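Local structure of CrtC domain-containing protein (Fusarium vanettenii 77-13-4, 7A0Q) at residues N69-V74 and T92-T97; S63-T68 and A199-W204. The protein is a kievitone hydratase, a lyase that probably adds water to the plant isoflavonoid kievitone and so helps the fungus to detoxify it. All blocks are in the same frame, centred on the assembly; numbering follows the deposited sequence.

Contact 1: residues N69-V74 and T92-T97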
loop_
_atom_site.group_PDB
_atom_site.type_symbol
_atom_site.label_atom_id
_atom_site.label_comp_id
_atom_site.label_asym_id
_atom_site.label_seq_id
_atom_site.Cartn_x
_atom_site.Cartn_y
_atom_site.Cartn_z
ATOM N N ASN A 69 17.582 15.638 -7.828
ATOM C CA ASN A 69 18.961 15.623 -7.351
ATOM C C ASN A 69 19.387 14.246 -6.845
ATOM O O ASN A 69 20.301 14.147 -6.018
ATOM C CB ASN A 69 19.179 16.708 -6.289
ATOM C CG ASN A 69 18.371 16.482 -5.029
ATOM O OD1 ASN A 69 17.257 15.959 -5.073
ATOM N ND2 ASN A 69 18.925 16.898 -3.890
ATOM N N ASN A 70 18.730 13.182 -7.325
ATOM C CA ASN A 70 19.175 11.789 -7.222
ATOM C C ASN A 70 19.059 11.202 -5.817
ATOM O O ASN A 70 19.754 10.230 -5.497
ATOM C CB ASN A 70 20.613 11.618 -7.732
ATOM C CG ASN A 70 20.897 10.211 -8.217
ATOM O OD1 ASN A 70 20.027 9.541 -8.773
ATOM N ND2 ASN A 70 22.128 9.757 -8.010
ATOM N N GLU A 71 18.187 11.744 -4.969
ATOM C CA GLU A 71 17.891 11.131 -3.680
ATOM C C GLU A 71 16.656 10.245 -3.803
ATOM O O GLU A 71 15.752 10.530 -4.589
ATOM C CB GLU A 71 17.640 12.182 -2.600
ATOM C CG GLU A 71 18.736 13.223 -2.431
ATOM C CD GLU A 71 18.365 14.238 -1.370
ATOM O OE1 GLU A 71 18.100 13.828 -0.222
ATOM O OE2 GLU A 71 18.325 15.444 -1.684
ATOM N N GLN A 72 16.612 9.183 -3.006
ATOM C CA GLN A 72 15.476 8.270 -3.046
ATOM C C GLN A 72 14.734 8.244 -1.716
ATOM O O GLN A 72 15.342 8.242 -0.637
ATOM C CB GLN A 72 15.912 6.867 -3.449
ATOM C CG GLN A 72 16.367 6.824 -4.901
ATOM C CD GLN A 72 16.500 5.428 -5.437
ATOM O OE1 GLN A 72 17.025 4.539 -4.769
ATOM N NE2 GLN A 72 16.031 5.223 -6.659
ATOM N N TYR A 73 13.404 8.211 -1.812
ATOM C CA TYR A 73 12.526 8.222 -0.654
ATOM C C TYR A 73 11.374 7.272 -0.916
ATOM O O TYR A 73 11.031 6.989 -2.065
ATOM C CB TYR A 73 11.961 9.620 -0.369
ATOM C CG TYR A 73 13.015 10.645 -0.017
ATOM C CD1 TYR A 73 13.700 11.325 -1.013
ATOM C CD2 TYR A 73 13.322 10.930 1.313
ATOM C CE1 TYR A 73 14.672 12.262 -0.695
ATOM C CE2 TYR A 73 14.298 11.868 1.638
ATOM C CZ TYR A 73 14.965 12.527 0.626
ATOM O OH TYR A 73 15.933 13.467 0.924
ATOM N N VAL A 74 10.771 6.785 0.162
ATOM C CA VAL A 74 9.476 6.112 0.095
ATOM C C VAL A 74 8.512 6.947 0.928
ATOM O O VAL A 74 8.782 7.234 2.101
ATOM C CB VAL A 74 9.549 4.659 0.588
ATOM C CG1 VAL A 74 8.153 4.056 0.668
ATOM C CG2 VAL A 74 10.426 3.828 -0.346
ATOM N N THR A 92 7.620 9.525 5.668
ATOM C CA THR A 92 8.689 9.616 4.686
ATOM C C THR A 92 9.875 8.816 5.186
ATOM O O THR A 92 10.155 8.799 6.389
ATOM C CB THR A 92 9.130 11.063 4.433
ATOM O OG1 THR A 92 9.735 11.572 5.626
ATOM C CG2 THR A 92 7.940 11.935 4.055
ATOM N N LEU A 93 10.557 8.142 4.263
ATOM C CA LEU A 93 11.758 7.374 4.566
ATOM C C LEU A 93 12.834 7.776 3.573
ATOM O O LEU A 93 12.627 7.672 2.361
ATOM C CB LEU A 93 11.496 5.863 4.488
ATOM C CG LEU A 93 12.708 4.949 4.715
ATOM C CD1 LEU A 93 13.204 5.046 6.157
ATOM C CD2 LEU A 93 12.398 3.504 4.330
ATOM N N ASN A 94 13.968 8.249 4.088
ATOM C CA ASN A 94 15.138 8.539 3.269
ATOM C C ASN A 94 15.939 7.252 3.093
ATOM O O ASN A 94 16.441 6.690 4.072
ATOM C CB ASN A 94 15.983 9.627 3.935
ATOM C CG ASN A 94 17.202 10.030 3.105
ATOM O OD1 ASN A 94 17.889 9.186 2.537
ATOM N ND2 ASN A 94 17.482 11.327 3.056
ATOM N N LEU A 95 16.074 6.787 1.848
ATOM C CA LEU A 95 16.707 5.495 1.621
ATOM C C LEU A 95 18.222 5.544 1.773
ATOM O O LEU A 95 18.846 4.487 1.918
ATOM C CB LEU A 95 16.340 4.959 0.238
ATOM C CG LEU A 95 14.851 4.653 0.039
ATOM C CD1 LEU A 95 14.627 3.926 -1.286
ATOM C CD2 LEU A 95 14.301 3.833 1.201
ATOM N N GLU A 96 18.817 6.738 1.753
ATOM C CA GLU A 96 20.257 6.839 1.968
ATOM C C GLU A 96 20.609 6.803 3.450
ATOM O O GLU A 96 21.558 6.121 3.851
ATOM C CB GLU A 96 20.795 8.125 1.338
ATOM C CG GLU A 96 22.305 8.302 1.505
ATOM C CD GLU A 96 22.732 9.763 1.498
ATOM O OE1 GLU A 96 23.841 10.058 1.997
ATOM O OE2 GLU A 96 21.960 10.616 1.003
ATOM N N THR A 97 19.861 7.530 4.277
ATOM C CA THR A 97 20.224 7.746 5.670
ATOM C C THR A 97 19.350 6.995 6.662
ATOM O O THR A 97 19.683 6.972 7.854
ATOM C CB THR A 97 20.147 9.240 6.004
ATOM O OG1 THR A 97 18.771 9.653 5.966
ATOM C CG2 THR A 97 20.941 10.046 4.995
HETATM O O HOH W 1 19.805 12.487 1.341
HETATM O O HOH W 2 18.169 9.256 -0.359
#

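Contact 2: residues S63-T68 and A199-W204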
loop_
_atom_site.group_PDB
_atom_site.type_symbol
_atom_site.label_atom_id
_atom_site.label_comp_id
_atom_site.label_asym_id
_atom_site.label_seq_id
_atom_site.Cartn_x
_atom_site.Cartn_y
_atom_site.Cartn_z
ATOM N N SER A 63 4.629 5.970 -2.546
ATOM C CA SER A 63 5.395 6.495 -3.668
ATOM C C SER A 63 6.862 6.147 -3.491
ATOM O O SER A 63 7.450 6.439 -2.445
ATOM C CB SER A 63 5.230 8.011 -3.788
ATOM O OG SER A 63 3.882 8.359 -4.043
ATOM N N TYR A 64 7.426 5.497 -4.505
ATOM C CA TYR A 64 8.840 5.160 -4.567
ATOM C C TYR A 64 9.502 6.219 -5.439
ATOM O O TYR A 64 9.302 6.232 -6.656
ATOM C CB TYR A 64 9.019 3.761 -5.150
ATOM C CG TYR A 64 8.254 2.673 -4.416
ATOM C CD1 TYR A 64 6.923 2.396 -4.718
ATOM C CD2 TYR A 64 8.874 1.925 -3.418
ATOM C CE1 TYR A 64 6.230 1.392 -4.040
ATOM C CE2 TYR A 64 8.206 0.930 -2.743
ATOM C CZ TYR A 64 6.887 0.666 -3.054
ATOM O OH TYR A 64 6.257 -0.333 -2.358
ATOM N N ILE A 65 10.274 7.113 -4.816
ATOM C CA ILE A 65 10.643 8.391 -5.417
ATOM C C ILE A 65 12.153 8.449 -5.634
ATOM O O ILE A 65 12.924 8.085 -4.743
ATOM C CB ILE A 65 10.189 9.566 -4.528
ATOM C CG1 ILE A 65 8.668 9.767 -4.625
ATOM C CG2 ILE A 65 10.945 10.844 -4.893
ATOM C CD1 ILE A 65 8.107 10.644 -3.536
ATOM N N THR A 66 12.564 8.888 -6.821
ATOM C CA THR A 66 13.883 9.478 -7.030
ATOM C C THR A 66 13.671 10.956 -7.323
ATOM O O THR A 66 12.850 11.301 -8.178
ATOM C CB THR A 66 14.640 8.821 -8.189
ATOM O OG1 THR A 66 14.669 7.399 -8.020
ATOM C CG2 THR A 66 16.078 9.349 -8.248
ATOM N N THR A 67 14.383 11.826 -6.598
ATOM C CA THR A 67 14.268 13.254 -6.844
ATOM C C THR A 67 15.182 13.662 -7.999
ATOM O O THR A 67 16.015 12.879 -8.467
ATOM C CB THR A 67 14.625 14.059 -5.598
ATOM O OG1 THR A 67 15.989 13.793 -5.258
ATOM C CG2 THR A 67 13.717 13.687 -4.415
ATOM N N THR A 68 15.015 14.909 -8.458
ATOM C CA THR A 68 15.847 15.387 -9.556
ATOM C C THR A 68 17.297 15.576 -9.134
ATOM O O THR A 68 18.169 15.656 -10.007
ATOM C CB THR A 68 15.293 16.689 -10.142
ATOM O OG1 THR A 68 15.196 17.696 -9.126
ATOM C CG2 THR A 68 13.921 16.451 -10.751
ATOM N N ALA A 199 10.672 10.105 -14.375
ATOM C CA ALA A 199 11.243 8.975 -15.091
ATOM C C ALA A 199 11.765 7.894 -14.155
ATOM O O ALA A 199 11.979 6.758 -14.594
ATOM C CB ALA A 199 12.374 9.451 -16.013
ATOM N N LYS A 200 11.968 8.213 -12.877
ATOM C CA LYS A 200 12.628 7.304 -11.953
ATOM C C LYS A 200 11.839 7.184 -10.658
ATOM O O LYS A 200 12.401 7.024 -9.575
ATOM C CB LYS A 200 14.066 7.754 -11.702
ATOM C CG LYS A 200 14.925 7.607 -12.960
ATOM C CD LYS A 200 16.327 8.161 -12.783
ATOM C CE LYS A 200 17.164 7.900 -14.040
ATOM N NZ LYS A 200 18.527 8.494 -13.940
ATOM N N SER A 201 10.512 7.220 -10.772
ATOM C CA SER A 201 9.608 7.179 -9.627
ATOM C C SER A 201 8.364 6.388 -10.030
ATOM O O SER A 201 8.056 6.245 -11.215
ATOM C CB SER A 201 9.185 8.592 -9.193
ATOM O OG SER A 201 10.296 9.370 -8.734
ATOM N N HIS A 202 7.635 5.881 -9.034
ATOM C CA HIS A 202 6.298 5.363 -9.309
ATOM C C HIS A 202 5.526 5.293 -8.006
ATOM O O HIS A 202 6.108 5.296 -6.925
ATOM C CB HIS A 202 6.320 3.982 -9.984
ATOM C CG HIS A 202 6.883 2.891 -9.124
ATOM N ND1 HIS A 202 6.093 1.975 -8.452
ATOM C CD2 HIS A 202 8.165 2.567 -8.829
ATOM C CE1 HIS A 202 6.869 1.135 -7.787
ATOM N NE2 HIS A 202 8.129 1.476 -7.994
ATOM N N THR A 203 4.206 5.233 -8.126
ATOM C CA THR A 203 3.336 5.174 -6.958
ATOM C C THR A 203 2.431 3.961 -7.078
ATOM O O THR A 203 1.845 3.724 -8.138
ATOM C CB THR A 203 2.493 6.455 -6.824
ATOM O OG1 THR A 203 3.361 7.563 -6.572
ATOM C CG2 THR A 203 1.484 6.355 -5.669
ATOM N N TRP A 204 2.322 3.195 -5.996
ATOM C CA TRP A 204 1.297 2.171 -5.869
ATOM C C TRP A 204 0.154 2.823 -5.109
ATOM O O TRP A 204 0.315 3.206 -3.944
ATOM C CB TRP A 204 1.815 0.943 -5.131
ATOM C CG TRP A 204 0.781 -0.165 -4.949
ATOM C CD1 TRP A 204 -0.440 -0.079 -4.319
ATOM C CD2 TRP A 204 0.906 -1.519 -5.395
ATOM N NE1 TRP A 204 -1.074 -1.308 -4.344
ATOM C CE2 TRP A 204 -0.267 -2.204 -5.001
ATOM C CE3 TRP A 204 1.902 -2.222 -6.082
ATOM C CZ2 TRP A 204 -0.465 -3.560 -5.273
ATOM C CZ3 TRP A 204 1.705 -3.576 -6.340
ATOM C CH2 TRP A 204 0.528 -4.223 -5.949
#

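Contact 1: residues N69-V74 and T92-T97
Asn94 OD1 is gripped by three donors, and its amide lies against the Tyr73 ring across the strand pair. Glu96 N meets Asn94 OD1 at 2.7 Å in the carbonyl plane, whereas Thr97 N approaches from above that plane, 60° out of it. The third donor is water 2, which also accepts from Gln72 N and thereby ties the amide to the other strand. With CG anti to the Asn94 backbone N (chi1 -178°), the side chain crosses the Tyr73 ring obliquely: Asn94 CB lies 3.6 Å from Tyr73 CE2, and the amide and ring planes stand 63° apart. Asn94 ND2 donates to water 1, which in turn donates to both Glu71 OE1 and Glu96 OE2; this shared water probably eases the closeness of two carboxylates. Tyr73 OH also lies 2.5 Å from Glu71 OE1, so short that the exact length is doubtful.

The backbone fixes the pairing. Val74 and Leu93 form a hydrogen-bonded antiparallel pair through Val74 N to Leu93 O (3.0 Å) and Leu93 N to Val74 O (2.9 Å). Beyond it, Leu95 N donates to Gln72 O at 3.0 Å. Leu95 CD1 packs on Gln72 CB, and Phe321 of strand 317-328 touches Val74, Leu93 and Leu95. Two antiparallel strands, 72-81 and 86-94, thus form a beta hairpin whose second strand leaves through an Asx turn at Asn94.

Contact 2: residues S63-T68 and A199-W204
Antiparallel strands 58-66 and 202-210 meet here within the N-terminal lipocalin-like half of a CrtC-type fold; their segments 63-66 and 202-204 approach to 4.7 Å between axes. Tyr64 and His202 are the hydrogen-bonded pair: Tyr64 N donates to His202 O at 2.8 Å, and His202 N returns a bond to Tyr64 O at 2.9 Å.

The side chains of this pair share one face of the sheet. Their rings are near parallel, with planes at 17°, but are slid apart, so the overlap is slight. Tyr64 CD1 sits over a face of the imidazole, 3.3 Å from His202 CE1, and Tyr64 CB makes a CH-pi contact with that ring. His202 CG lies between its own backbone N and carbonyl carbon (chi1 65°), a rotamer that brings the imidazole over toward the tyrosine. Both imidazole nitrogens are engaged, ND1 with Pro179 O and NE2 with Tyr336 OH, which should fix the ring's rotation. Tyr64 OH bonds to Gln223 OE1, and because Gln223 and Tyr336 belong to strands of the eight-stranded barrel, the aromatic pair faces the second domain.

On the opposite face, Ser63 OG and Thr203 OG1 share a hydrogen bond of 2.7 Å in a non-hydrogen-bonded pair.

Farther along, side chains replace the regular backbone pairing. Thr66 N donates to Ser201 OG at 3.0 Å and only weakly to Lys200 O, while Ser201 OG is also held by Asp197 O. Thr66 OG1, placed beside its own backbone N, donates to Lys200 O at 2.8 Å, in the carbonyl plane.

In the fold
The centres of the two contacts lie about 10 Å apart, on the same side of the chain's centre. Strand 58-66 links them: it pairs with strand 202-210 in contact 2 and with strand 72-81, which contact 1 joins to strand 86-94, giving the local order 202-210, 58-66, 72-81, 86-94. Direct evidence of this continuity is Tyr73 O, 2.9 Å from Ile65 N, and Gln72 NE2, 2.9 Å from Thr66 OG1. Along the chain contact 1 is nested inside the loop closed by contact 2. A local hairpin is therefore joined to a strand from much later in sequence, while residues of both contacts touch the C-terminal barrel.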